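PDB 1G0D: protein-glutamine gamma-glutamyltransferase 2 from Pagrus major, which catalyses the calcium-dependent joining of peptide-bound glutamine to lysine side chains or other primary amines, cross-linking or aminating proteins with release of ammonia. Local coordinates for residues Leu473-Lys478 against Val490-Lys495; Leu558-Ala563 against Met575-Ile580; Phe189-Asn194 against Gln257-Ala262; Gly230-Arg235 against Trp273-Val278; Ile376-Leu381 against Tyr440-Gly445. All blocks are in the same frame, centred on the assembly; numbering follows the deposited sequence.

Contact 1 of 5, residues Leu473-Lys478 against Val490-Lys495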
# COMPACT_ATOMS: atom_id res chain seq x y z
N LEU A 473 -15.51 23.34 -30.64
CA LEU A 473 -15.23 21.93 -30.84
C LEU A 473 -14.95 21.23 -29.50
O LEU A 473 -14.28 21.78 -28.63
CB LEU A 473 -14.03 21.78 -31.78
CG LEU A 473 -14.28 21.50 -33.28
CD1 LEU A 473 -15.72 21.72 -33.66
CD2 LEU A 473 -13.37 22.41 -34.10
N GLN A 474 -15.48 20.02 -29.34
CA GLN A 474 -15.29 19.25 -28.12
C GLN A 474 -14.99 17.81 -28.48
O GLN A 474 -15.81 17.12 -29.06
CB GLN A 474 -16.53 19.32 -27.24
CG GLN A 474 -16.97 20.75 -26.90
CD GLN A 474 -15.96 21.51 -26.04
OE1 GLN A 474 -16.04 22.74 -25.90
NE2 GLN A 474 -15.00 20.79 -25.47
N LEU A 475 -13.79 17.37 -28.12
CA LEU A 475 -13.33 16.02 -28.43
C LEU A 475 -13.51 15.10 -27.23
O LEU A 475 -13.30 15.52 -26.11
CB LEU A 475 -11.85 16.08 -28.84
CG LEU A 475 -11.20 15.07 -29.80
CD1 LEU A 475 -12.09 14.71 -30.96
CD2 LEU A 475 -9.90 15.67 -30.30
N SER A 476 -13.90 13.86 -27.48
CA SER A 476 -14.10 12.90 -26.40
C SER A 476 -14.01 11.47 -26.93
O SER A 476 -14.39 11.24 -28.07
CB SER A 476 -15.47 13.12 -25.75
OG SER A 476 -16.53 12.62 -26.56
N ILE A 477 -13.50 10.54 -26.13
CA ILE A 477 -13.37 9.13 -26.51
C ILE A 477 -14.29 8.31 -25.64
O ILE A 477 -14.41 8.60 -24.46
CB ILE A 477 -11.91 8.62 -26.32
CG1 ILE A 477 -10.98 9.40 -27.23
CG2 ILE A 477 -11.80 7.16 -26.67
CD1 ILE A 477 -9.59 9.49 -26.71
N LYS A 478 -14.94 7.30 -26.20
CA LYS A 478 -15.87 6.50 -25.42
C LYS A 478 -15.81 5.03 -25.72
O LYS A 478 -15.52 4.65 -26.83
CB LYS A 478 -17.30 6.98 -25.65
CG LYS A 478 -17.45 8.04 -26.73
CD LYS A 478 -18.63 8.96 -26.44
CE LYS A 478 -19.10 9.66 -27.73
NZ LYS A 478 -20.29 10.55 -27.48
N VAL A 490 -14.34 1.79 -30.41
CA VAL A 490 -14.13 2.92 -29.50
C VAL A 490 -14.58 4.13 -30.31
O VAL A 490 -14.07 4.37 -31.39
CB VAL A 490 -12.62 3.14 -29.17
CG1 VAL A 490 -12.46 4.42 -28.41
CG2 VAL A 490 -12.06 1.98 -28.37
N ILE A 491 -15.54 4.90 -29.81
CA ILE A 491 -15.94 6.07 -30.56
C ILE A 491 -15.18 7.31 -30.13
O ILE A 491 -14.88 7.50 -28.95
CB ILE A 491 -17.42 6.37 -30.42
CG1 ILE A 491 -18.21 5.18 -30.89
CG2 ILE A 491 -17.81 7.56 -31.25
CD1 ILE A 491 -18.58 4.34 -29.75
N VAL A 492 -14.83 8.13 -31.12
CA VAL A 492 -14.14 9.39 -30.91
C VAL A 492 -15.17 10.38 -31.43
O VAL A 492 -15.43 10.43 -32.62
CB VAL A 492 -12.83 9.48 -31.76
CG1 VAL A 492 -12.19 10.85 -31.61
CG2 VAL A 492 -11.85 8.42 -31.30
N GLU A 493 -15.77 11.17 -30.53
CA GLU A 493 -16.78 12.11 -30.96
C GLU A 493 -16.34 13.54 -30.84
O GLU A 493 -15.84 13.97 -29.81
CB GLU A 493 -18.04 11.88 -30.16
CG GLU A 493 -19.03 13.02 -30.25
CD GLU A 493 -20.33 12.75 -29.51
OE1 GLU A 493 -21.30 12.31 -30.16
OE2 GLU A 493 -20.37 12.98 -28.27
N VAL A 494 -16.52 14.28 -31.93
CA VAL A 494 -16.19 15.70 -32.00
C VAL A 494 -17.51 16.45 -31.92
O VAL A 494 -18.37 16.26 -32.76
CB VAL A 494 -15.53 16.03 -33.37
CG1 VAL A 494 -15.16 17.49 -33.38
CG2 VAL A 494 -14.33 15.12 -33.64
N LYS A 495 -17.71 17.28 -30.91
CA LYS A 495 -18.97 18.00 -30.79
C LYS A 495 -18.75 19.43 -31.13
O LYS A 495 -18.02 20.13 -30.44
CB LYS A 495 -19.55 17.95 -29.36
CG LYS A 495 -20.52 16.78 -29.02
CD LYS A 495 -20.33 16.19 -27.60
CE LYS A 495 -18.81 16.08 -27.18
NZ LYS A 495 -18.08 14.81 -27.52
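Q474 with K495, S476 with E493 and K478 with I491 form the hydrogen-bonded pairs of an antiparallel ladder, with L475-V494 and I477-V492 as the non-hydrogen-bonded pairs between them; the short strand axes approach to 4.4 Å at 165°. The rungs are uneven. K495 N reaches Q474 O at 2.7 Å and E493 N reaches S476 O at 2.8 Å, but the return bonds from Q474 N and S476 N are weak. Strand 488-496 also pairs with strand 536-544, in the first of the two C-terminal beta-barrels of a transglutaminase. L475, I477, V492 and V494 share one face, turned to strands 558-566 and 573-581. L475 has CG swung away from its backbone N (chi1 -152°), which carries CD1 across to V494 CG2 at 3.5 Å and onto V492 CG1. The other face is polar. K478, extended beyond CG, crosses E493 and sets NZ 2.6 Å from E493 OE2, coming from above the carboxylate plane (73° out of it). K495 curls back through three bends, so that its NZ meets the same OE2 on the anti side at 3.0 Å and S476 OG in a weak bond of 2.8 Å. Two ammonium groups 4.8 Å apart (NZ of K478 and of K495) thus share one carboxylate oxygen, which would favour an ionised E493 and tethers K478, a GTP-site residue by similarity along with S476 and I477.

Contact 2 of 5, residues Leu558-Ala563 against Met575-Ile580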
# COMPACT_ATOMS: atom_id res chain seq x y z
N LEU A 558 -3.95 -2.96 -21.18
CA LEU A 558 -4.27 -1.55 -21.39
C LEU A 558 -4.03 -0.96 -22.79
O LEU A 558 -2.99 -1.18 -23.42
CB LEU A 558 -3.48 -0.71 -20.39
CG LEU A 558 -3.86 -0.67 -18.93
CD1 LEU A 558 -2.61 -0.21 -18.18
CD2 LEU A 558 -5.07 0.28 -18.69
N ILE A 559 -4.97 -0.16 -23.27
CA ILE A 559 -4.84 0.46 -24.56
C ILE A 559 -5.08 1.95 -24.43
O ILE A 559 -6.19 2.39 -24.11
CB ILE A 559 -5.84 -0.17 -25.57
CG1 ILE A 559 -5.34 -1.57 -25.99
CG2 ILE A 559 -6.01 0.73 -26.80
CD1 ILE A 559 -6.37 -2.42 -26.65
N ARG A 560 -4.05 2.74 -24.68
CA ARG A 560 -4.21 4.18 -24.59
C ARG A 560 -4.67 4.73 -25.94
O ARG A 560 -3.94 4.63 -26.92
CB ARG A 560 -2.88 4.81 -24.21
CG ARG A 560 -2.96 6.26 -23.77
CD ARG A 560 -1.64 6.64 -23.14
NE ARG A 560 -1.53 6.15 -21.78
CZ ARG A 560 -0.49 6.38 -20.97
NH1 ARG A 560 -0.48 5.89 -19.73
NH2 ARG A 560 0.53 7.11 -21.41
N VAL A 561 -5.87 5.29 -26.01
CA VAL A 561 -6.37 5.88 -27.24
C VAL A 561 -6.21 7.39 -27.15
O VAL A 561 -6.48 7.96 -26.09
CB VAL A 561 -7.85 5.56 -27.44
CG1 VAL A 561 -8.38 6.21 -28.71
CG2 VAL A 561 -8.04 4.06 -27.48
N LYS A 562 -5.74 8.02 -28.22
CA LYS A 562 -5.55 9.48 -28.26
C LYS A 562 -6.22 10.09 -29.48
O LYS A 562 -6.32 9.47 -30.52
CB LYS A 562 -4.07 9.83 -28.30
CG LYS A 562 -3.28 9.21 -27.17
CD LYS A 562 -1.83 9.68 -27.23
CE LYS A 562 -1.01 9.16 -26.07
NZ LYS A 562 0.26 9.92 -25.98
N ALA A 563 -6.69 11.31 -29.37
CA ALA A 563 -7.33 11.89 -30.52
C ALA A 563 -6.86 13.33 -30.56
O ALA A 563 -6.77 13.98 -29.53
CB ALA A 563 -8.84 11.82 -30.40
N MET A 575 -6.66 17.99 -27.86
CA MET A 575 -6.33 16.60 -27.58
C MET A 575 -7.18 16.01 -26.46
O MET A 575 -7.75 16.73 -25.64
CB MET A 575 -4.84 16.46 -27.21
CG MET A 575 -4.19 15.13 -27.64
SD MET A 575 -2.75 14.67 -26.61
CE MET A 575 -2.65 16.14 -25.50
N THR A 576 -7.27 14.68 -26.43
CA THR A 576 -8.01 13.97 -25.42
C THR A 576 -7.48 12.56 -25.39
O THR A 576 -7.38 11.91 -26.42
CB THR A 576 -9.51 13.92 -25.72
OG1 THR A 576 -10.06 15.23 -25.59
CG2 THR A 576 -10.19 13.03 -24.72
N VAL A 577 -7.11 12.07 -24.22
CA VAL A 577 -6.60 10.73 -24.15
C VAL A 577 -7.49 9.86 -23.30
O VAL A 577 -8.17 10.35 -22.43
CB VAL A 577 -5.18 10.73 -23.60
CG1 VAL A 577 -4.66 9.30 -23.47
CG2 VAL A 577 -4.31 11.52 -24.53
N ALA A 578 -7.52 8.57 -23.59
CA ALA A 578 -8.33 7.63 -22.84
C ALA A 578 -7.54 6.35 -22.68
O ALA A 578 -6.86 5.93 -23.62
CB ALA A 578 -9.62 7.35 -23.57
N ASN A 579 -7.58 5.76 -21.50
CA ASN A 579 -6.87 4.50 -21.30
C ASN A 579 -7.93 3.47 -21.11
O ASN A 579 -8.75 3.59 -20.21
CB ASN A 579 -6.01 4.54 -20.06
CG ASN A 579 -4.73 5.25 -20.31
OD1 ASN A 579 -3.73 4.63 -20.66
ND2 ASN A 579 -4.74 6.57 -20.15
N ILE A 580 -7.90 2.45 -21.96
CA ILE A 580 -8.90 1.43 -21.86
C ILE A 580 -8.40 0.16 -21.21
O ILE A 580 -7.52 -0.50 -21.73
CB ILE A 580 -9.45 1.08 -23.24
CG1 ILE A 580 -9.83 2.37 -23.97
CG2 ILE A 580 -10.68 0.20 -23.11
CD1 ILE A 580 -10.48 2.16 -25.33
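The guanidinium of R560 receives N579 OD1 at its edge, in plane, while the amide of N579 stands 84° to it. R560 NE donates to N579 OD1 at 2.9 Å in an almost straight bond (176° at the hydrogen), arriving in the carbonyl plane on a lone pair. A bend at chi3 (-78°) turns NE to this partner, and the two side chains lie alongside, pointing the same way. The other nitrogens are engaged too: NH1 with S517 and N330, NH2 with D326, whose carboxylate also pairs with K562 NZ. Between these arms V577 fills in, its CG1 3.5 Å from R560 CG and its CG2 3.7 Å from K562 CG. The strands form a beta hairpin of the first C-terminal barrel, its sheet continuing through strand 409-414 into the catalytic core; A578, N579 and I580 are assigned to the GTP site by similarity. On the opposite face I580 CD1 packs on V561 CG2 at 3.8 Å. The backbone ladder between the faces includes I580 N to I559 O and V561 N to A578 O, both 2.7 Å.

Contact 3 of 5, residues Phe189-Asn194 against Gln257-Ala262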
# COMPACT_ATOMS: atom_id res chain seq x y z
N PHE A 189 9.95 -6.58 12.99
CA PHE A 189 11.13 -6.12 13.76
C PHE A 189 12.44 -6.54 13.09
O PHE A 189 13.47 -5.95 13.34
CB PHE A 189 11.14 -6.68 15.20
CG PHE A 189 10.18 -5.97 16.13
CD1 PHE A 189 9.05 -6.62 16.61
CD2 PHE A 189 10.35 -4.62 16.42
CE1 PHE A 189 8.09 -5.93 17.36
CE2 PHE A 189 9.39 -3.92 17.17
CZ PHE A 189 8.26 -4.58 17.64
N GLU A 190 12.37 -7.55 12.22
CA GLU A 190 13.54 -8.02 11.47
C GLU A 190 13.88 -7.02 10.35
O GLU A 190 15.04 -6.79 9.99
CB GLU A 190 13.23 -9.37 10.85
CG GLU A 190 14.46 -10.17 10.53
CD GLU A 190 14.19 -11.45 9.76
OE1 GLU A 190 15.19 -12.09 9.41
OE2 GLU A 190 13.02 -11.81 9.50
N VAL A 191 12.84 -6.43 9.78
CA VAL A 191 13.03 -5.43 8.74
C VAL A 191 13.72 -4.23 9.41
O VAL A 191 14.57 -3.58 8.82
CB VAL A 191 11.67 -4.96 8.16
CG1 VAL A 191 11.88 -3.82 7.17
CG2 VAL A 191 10.97 -6.13 7.47
N LEU A 192 13.36 -3.94 10.65
CA LEU A 192 13.95 -2.80 11.34
C LEU A 192 15.39 -3.15 11.71
O LEU A 192 16.27 -2.27 11.74
CB LEU A 192 13.14 -2.47 12.60
CG LEU A 192 11.84 -1.61 12.54
CD1 LEU A 192 11.19 -1.50 13.92
CD2 LEU A 192 12.17 -0.21 12.01
N ASP A 193 15.65 -4.43 11.95
CA ASP A 193 16.99 -4.90 12.36
C ASP A 193 18.02 -5.02 11.25
O ASP A 193 19.21 -5.12 11.52
CB ASP A 193 16.89 -6.26 13.05
CG ASP A 193 16.22 -6.20 14.42
OD1 ASP A 193 15.88 -7.28 14.96
OD2 ASP A 193 16.02 -5.09 14.95
N ASN A 194 17.55 -5.02 10.01
CA ASN A 194 18.43 -5.18 8.86
C ASN A 194 18.62 -3.90 8.08
O ASN A 194 19.14 -3.91 6.95
CB ASN A 194 17.87 -6.25 7.93
CG ASN A 194 18.08 -7.62 8.48
OD1 ASN A 194 19.17 -8.14 8.39
ND2 ASN A 194 17.05 -8.20 9.09
N GLN A 257 7.27 -13.59 4.39
CA GLN A 257 7.83 -14.86 4.83
C GLN A 257 8.98 -15.26 3.89
O GLN A 257 10.00 -15.79 4.34
CB GLN A 257 6.76 -15.96 4.89
CG GLN A 257 5.56 -15.70 5.82
CD GLN A 257 5.87 -15.80 7.35
OE1 GLN A 257 7.03 -15.92 7.76
NE2 GLN A 257 4.82 -15.74 8.18
N GLN A 258 8.83 -14.97 2.60
CA GLN A 258 9.85 -15.30 1.59
C GLN A 258 11.14 -14.52 1.81
O GLN A 258 12.23 -15.09 1.74
CB GLN A 258 9.29 -15.01 0.21
CG GLN A 258 10.12 -15.56 -0.93
CD GLN A 258 9.47 -15.39 -2.32
OE1 GLN A 258 10.11 -14.88 -3.25
NE2 GLN A 258 8.19 -15.83 -2.46
N TRP A 259 11.02 -13.22 2.05
CA TRP A 259 12.14 -12.32 2.34
C TRP A 259 12.95 -12.81 3.57
O TRP A 259 14.18 -12.86 3.57
CB TRP A 259 11.59 -10.92 2.62
CG TRP A 259 12.61 -9.95 3.11
CD1 TRP A 259 13.49 -9.23 2.35
CD2 TRP A 259 12.86 -9.56 4.49
NE1 TRP A 259 14.26 -8.41 3.15
CE2 TRP A 259 13.90 -8.59 4.46
CE3 TRP A 259 12.30 -9.93 5.72
CZ2 TRP A 259 14.39 -8.00 5.63
CZ3 TRP A 259 12.79 -9.33 6.88
CH2 TRP A 259 13.83 -8.37 6.82
N SER A 260 12.25 -13.14 4.65
CA SER A 260 12.92 -13.61 5.85
C SER A 260 13.42 -15.04 5.68
O SER A 260 14.54 -15.36 6.02
CB SER A 260 11.95 -13.56 7.01
OG SER A 260 12.54 -14.18 8.13
N LYS A 261 12.56 -15.92 5.19
CA LYS A 261 12.93 -17.31 4.99
C LYS A 261 14.25 -17.41 4.23
O LYS A 261 15.10 -18.19 4.62
CB LYS A 261 11.85 -18.04 4.19
CG LYS A 261 11.21 -19.20 4.91
CD LYS A 261 10.46 -18.73 6.16
CE LYS A 261 9.28 -19.64 6.45
NZ LYS A 261 8.28 -19.48 5.37
N ALA A 262 14.39 -16.64 3.15
CA ALA A 262 15.60 -16.63 2.29
C ALA A 262 16.81 -15.95 2.87
O ALA A 262 17.78 -15.77 2.17
CB ALA A 262 15.29 -15.98 0.96
O HOH W 1 15.63 -14.41 8.04
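E190 and W259 reach past one another from facing helices, 184-193 and 253-261, in the papain-like catalytic core, the short axes 11.4 Å apart and inclined at 51°. The carboxylate of E190 is turned 65° from the indole, with OE2 3.6 Å from W259 CZ3. W259 enters with the six-membered end of its ring leading: V191 crosses it and sets CG2 3.7 Å from W259 CH2, while the amide of N194 stands nearly perpendicular to the ring. The rear of the indole is fixed by the bond from NE1 to the carbonyl of R229. N194 ND2 donates to E190 O at 2.6 Å, tying the side chain back over the last turn of its own helix. Beside the ring, E190 is extended, its CG anti to the backbone N (chi1 -158°), and can reach the second helix. There S260 OG donates to the syn lone pair of E190 OE2 at 2.8 Å. The second carboxylate oxygen is bridged by a water, which donates to E190 OE1 at 2.7 Å and to S260 O.

Contact 4 of 5, residues Gly230-Arg235 against Trp273-Val278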
# COMPACT_ATOMS: atom_id res chain seq x y z
N GLY A 230 16.49 -4.79 1.04
CA GLY A 230 15.12 -4.32 0.95
C GLY A 230 14.19 -5.48 0.93
O GLY A 230 14.64 -6.61 0.82
N VAL A 231 12.89 -5.24 1.02
CA VAL A 231 11.98 -6.37 1.03
C VAL A 231 11.60 -6.85 -0.36
O VAL A 231 11.44 -8.06 -0.57
CB VAL A 231 10.70 -6.03 1.80
CG1 VAL A 231 9.58 -7.17 1.65
CG2 VAL A 231 11.09 -5.82 3.21
N LEU A 232 11.46 -5.92 -1.29
CA LEU A 232 11.08 -6.27 -2.65
C LEU A 232 11.99 -5.66 -3.70
O LEU A 232 12.58 -4.60 -3.50
CB LEU A 232 9.68 -5.79 -2.95
CG LEU A 232 8.48 -6.55 -2.40
CD1 LEU A 232 7.28 -5.62 -2.32
CD2 LEU A 232 8.19 -7.76 -3.29
N THR A 233 12.06 -6.33 -4.83
CA THR A 233 12.83 -5.88 -5.96
C THR A 233 11.77 -5.32 -6.93
O THR A 233 10.75 -5.96 -7.19
CB THR A 233 13.59 -7.08 -6.59
OG1 THR A 233 14.71 -7.40 -5.77
CG2 THR A 233 14.08 -6.75 -7.97
N GLY A 234 11.99 -4.12 -7.46
CA GLY A 234 11.01 -3.59 -8.38
C GLY A 234 11.33 -3.96 -9.82
O GLY A 234 12.49 -3.98 -10.23
N ARG A 235 10.29 -4.29 -10.59
CA ARG A 235 10.44 -4.60 -12.00
C ARG A 235 9.23 -3.94 -12.65
O ARG A 235 8.10 -4.40 -12.48
CB ARG A 235 10.37 -6.09 -12.26
CG ARG A 235 10.55 -6.46 -13.74
CD ARG A 235 12.03 -6.65 -14.00
NE ARG A 235 12.29 -7.80 -14.84
CZ ARG A 235 13.42 -8.50 -14.82
NH1 ARG A 235 13.56 -9.53 -15.63
NH2 ARG A 235 14.41 -8.17 -14.00
N TRP A 273 1.81 -0.39 -6.08
CA TRP A 273 0.77 -0.80 -5.11
C TRP A 273 1.17 -2.02 -4.22
O TRP A 273 0.61 -2.20 -3.14
CB TRP A 273 -0.58 -1.07 -5.80
CG TRP A 273 -0.57 -2.35 -6.49
CD1 TRP A 273 -0.91 -3.57 -5.97
CD2 TRP A 273 -0.05 -2.60 -7.80
NE1 TRP A 273 -0.62 -4.56 -6.87
CE2 TRP A 273 -0.09 -3.99 -8.00
CE3 TRP A 273 0.44 -1.78 -8.82
CZ2 TRP A 273 0.36 -4.58 -9.19
CZ3 TRP A 273 0.88 -2.36 -9.98
CH2 TRP A 273 0.84 -3.74 -10.16
N VAL A 274 2.11 -2.86 -4.67
CA VAL A 274 2.57 -3.99 -3.85
C VAL A 274 3.52 -3.52 -2.71
O VAL A 274 3.59 -4.16 -1.65
CB VAL A 274 3.35 -5.01 -4.69
CG1 VAL A 274 3.80 -6.13 -3.82
CG2 VAL A 274 2.50 -5.56 -5.74
N PHE A 275 4.24 -2.41 -2.94
CA PHE A 275 5.16 -1.80 -1.97
C PHE A 275 4.29 -1.14 -0.90
O PHE A 275 4.59 -1.21 0.27
CB PHE A 275 5.97 -0.64 -2.57
CG PHE A 275 6.94 -1.02 -3.63
CD1 PHE A 275 7.41 -2.32 -3.73
CD2 PHE A 275 7.28 -0.09 -4.62
CE1 PHE A 275 8.19 -2.70 -4.81
CE2 PHE A 275 8.07 -0.44 -5.72
CZ PHE A 275 8.52 -1.75 -5.82
N ALA A 276 3.25 -0.44 -1.34
CA ALA A 276 2.36 0.26 -0.42
C ALA A 276 1.64 -0.75 0.48
O ALA A 276 1.65 -0.58 1.71
CB ALA A 276 1.39 1.09 -1.20
N ALA A 277 1.03 -1.79 -0.11
CA ALA A 277 0.34 -2.82 0.66
C ALA A 277 1.28 -3.46 1.65
O ALA A 277 0.91 -3.63 2.78
CB ALA A 277 -0.16 -3.86 -0.23
N VAL A 278 2.49 -3.84 1.24
CA VAL A 278 3.45 -4.44 2.19
C VAL A 278 3.83 -3.42 3.27
O VAL A 278 4.08 -3.77 4.42
CB VAL A 278 4.72 -4.94 1.45
CG1 VAL A 278 5.81 -5.34 2.40
CG2 VAL A 278 4.38 -6.09 0.58
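L232 and F275 lie at the middle of an apolar contact that has no hydrogen bond across it. L232 CD1 meets the ring of F275 at its edge, in plane, 3.6 Å from F275 CD1. The same methyl reaches V274 CG1 at 3.8 Å, where the two side chains cross at about a right angle, and V278 CG2 at 4.1 Å, so a single branch of L232 touches three side chains of the helix. V231 CG1 adds a looser touch to V278 CG1 at 4.3 Å. A backbone atom joins in at G234, which has no side chain: its CA abuts the rim of the same ring, 4.0 Å from F275 CZ. F275 CG lies anti to its own carbonyl carbon (chi1 -66°), which carries the ring along to the strand. The helix is 272-286, whose first residue is the active-site C272, the position the catalytic cysteine holds in papain-like folds; strand 232-234 passes it at 160°, the short axes 10.1 Å apart. The side chain of F275 lies near those of C272 and D355 without touching them. I255 of helix 253-261 packs on V231, L232, V274 and V278 together. Within the helix V274 CG2 sits 3.4 Å above one face of the W273 ring, offset toward its rim, and that ring in turn makes an edge-to-face contact with Y515, a residue important for catalytic activity.

Contact 5 of 5, residues Ile376-Leu381 against Tyr440-Gly445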
# COMPACT_ATOMS: atom_id res chain seq x y z
N ILE A 376 0.84 19.44 1.94
CA ILE A 376 0.53 19.36 0.52
C ILE A 376 -0.68 20.26 0.24
O ILE A 376 -0.63 21.16 -0.61
CB ILE A 376 0.21 17.90 0.07
CG1 ILE A 376 1.41 16.97 0.37
CG2 ILE A 376 -0.13 17.86 -1.40
CD1 ILE A 376 2.69 17.44 -0.23
N LYS A 377 -1.76 20.04 0.98
CA LYS A 377 -2.98 20.83 0.79
C LYS A 377 -2.73 22.32 0.80
O LYS A 377 -3.25 23.04 -0.05
CB LYS A 377 -3.98 20.51 1.89
CG LYS A 377 -5.42 20.38 1.45
CD LYS A 377 -5.98 21.70 1.06
CE LYS A 377 -7.43 21.56 0.61
NZ LYS A 377 -8.28 20.94 1.66
N GLU A 378 -1.93 22.78 1.75
CA GLU A 378 -1.67 24.21 1.88
C GLU A 378 -0.46 24.73 1.11
O GLU A 378 -0.19 25.94 1.10
CB GLU A 378 -1.55 24.57 3.36
CG GLU A 378 -2.87 24.50 4.16
CD GLU A 378 -4.09 25.06 3.40
OE1 GLU A 378 -5.14 24.38 3.38
OE2 GLU A 378 -4.03 26.18 2.84
N GLY A 379 0.26 23.81 0.47
CA GLY A 379 1.42 24.16 -0.31
C GLY A 379 2.68 24.51 0.45
O GLY A 379 3.43 25.35 -0.00
N ASN A 380 2.94 23.90 1.60
CA ASN A 380 4.18 24.23 2.28
C ASN A 380 5.18 23.15 1.93
O ASN A 380 5.16 22.06 2.47
CB ASN A 380 3.99 24.25 3.78
CG ASN A 380 5.30 24.31 4.52
OD1 ASN A 380 6.35 24.57 3.92
ND2 ASN A 380 5.26 24.08 5.84
N LEU A 381 6.07 23.46 1.00
CA LEU A 381 7.05 22.49 0.55
C LEU A 381 8.28 22.54 1.43
O LEU A 381 9.21 21.79 1.22
CB LEU A 381 7.45 22.80 -0.89
CG LEU A 381 6.61 22.35 -2.08
CD1 LEU A 381 5.15 22.36 -1.73
CD2 LEU A 381 6.86 23.26 -3.27
N TYR A 440 -6.11 16.49 -0.09
CA TYR A 440 -4.88 16.84 -0.79
C TYR A 440 -4.94 18.13 -1.51
O TYR A 440 -3.95 18.85 -1.53
CB TYR A 440 -4.49 15.77 -1.78
CG TYR A 440 -3.91 14.56 -1.09
CD1 TYR A 440 -4.72 13.48 -0.76
CD2 TYR A 440 -2.56 14.51 -0.79
CE1 TYR A 440 -4.19 12.37 -0.14
CE2 TYR A 440 -2.01 13.40 -0.17
CZ TYR A 440 -2.83 12.33 0.15
OH TYR A 440 -2.26 11.21 0.73
N LYS A 441 -6.08 18.47 -2.10
CA LYS A 441 -6.09 19.72 -2.81
C LYS A 441 -7.39 20.49 -2.88
O LYS A 441 -8.46 19.91 -2.88
CB LYS A 441 -5.56 19.51 -4.23
CG LYS A 441 -5.94 18.20 -4.89
CD LYS A 441 -4.91 17.83 -5.90
CE LYS A 441 -5.48 17.90 -7.31
NZ LYS A 441 -4.54 18.66 -8.19
N TYR A 442 -7.27 21.80 -2.94
CA TYR A 442 -8.42 22.65 -3.01
C TYR A 442 -9.04 22.40 -4.35
O TYR A 442 -8.34 22.08 -5.29
CB TYR A 442 -7.98 24.07 -2.87
CG TYR A 442 -7.72 24.37 -1.43
CD1 TYR A 442 -8.78 24.49 -0.54
CD2 TYR A 442 -6.44 24.60 -0.96
CE1 TYR A 442 -8.58 24.83 0.77
CE2 TYR A 442 -6.22 24.94 0.35
CZ TYR A 442 -7.31 25.06 1.22
OH TYR A 442 -7.12 25.40 2.54
N PRO A 443 -10.36 22.55 -4.47
CA PRO A 443 -11.02 22.30 -5.75
C PRO A 443 -10.42 23.12 -6.85
O PRO A 443 -9.99 24.25 -6.64
CB PRO A 443 -12.48 22.64 -5.49
CG PRO A 443 -12.49 23.38 -4.20
CD PRO A 443 -11.30 23.00 -3.43
N GLU A 444 -10.38 22.53 -8.04
CA GLU A 444 -9.82 23.13 -9.22
C GLU A 444 -10.42 24.49 -9.55
O GLU A 444 -11.63 24.61 -9.67
CB GLU A 444 -10.06 22.20 -10.36
CG GLU A 444 -9.17 22.40 -11.52
CD GLU A 444 -9.61 21.48 -12.61
OE1 GLU A 444 -9.61 20.26 -12.36
OE2 GLU A 444 -9.99 21.98 -13.70
N GLY A 445 -9.58 25.50 -9.72
CA GLY A 445 -10.09 26.82 -10.01
C GLY A 445 -10.36 27.69 -8.78
O GLY A 445 -10.38 28.91 -8.86
O HOH W 2 -1.91 20.71 -2.99
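The loop 440-445 carries E444, a calcium ligand by similarity, and sets Y440 and Y442 against I376, K377 and E378. K377 lies over one face of the Y442 ring, the two side chains crossing at about a right angle. Its NZ stands 4.2 Å from the centroid of that ring and 19° off the normal, a cation-pi contact, while the carbonyl of L438 accepts a hydrogen bond from the same NZ. The bend at chi2 of K377 (-70°) folds the aliphatic part across the aromatic face. E378 comes to the edge, its carboxylate turned 75° from the ring. Y442 OH donates to E378 OE1, modelled at 2.4 Å, so short that its exact length is doubtful, and E378 OE2 is paired with K448. Nearer the backbone, K377 CA makes a CH...O contact of 3.2 Å with Y440 O. A water donates to I376 O at 2.7 Å and to Y440 O at 3.1 Å, joining the two backbones. I376 CG2 meets the edge of the Y440 ring, 4.2 Å from Y440 CD2. A Schellman motif at G379, with positive phi, follows the helix. Helix 387-395 covers I376, helix 447-456 packs against K441 and Y442, and Y440 OH reaches W334 on strand 329-339.

Contacts 1 and 2 are beta hairpins of one barrel and touch directly, I477 packing on V561 and T576 and V490 on I580; both hold residues assigned by similarity to the GTP site. Contact 2 is buried, contact 1 only partly. Their apolar faces meet, but charge gathers on the far face of each. Contacts 3 and 4 lie about 14 Å apart (centres) in the catalytic core; helix 253-261, an element of contact 3, also packs on contact 4 through I255. Contact 4, buried near the active site, is wholly apolar across its segments, whereas the partly buried contact 3 mixes an indole with a carboxylate and water. Contact 5, also partly buried and touching none of the others, relies on a lysine-tyrosine cation-pi contact, a tyrosine-carboxylate hydrogen bond and a water.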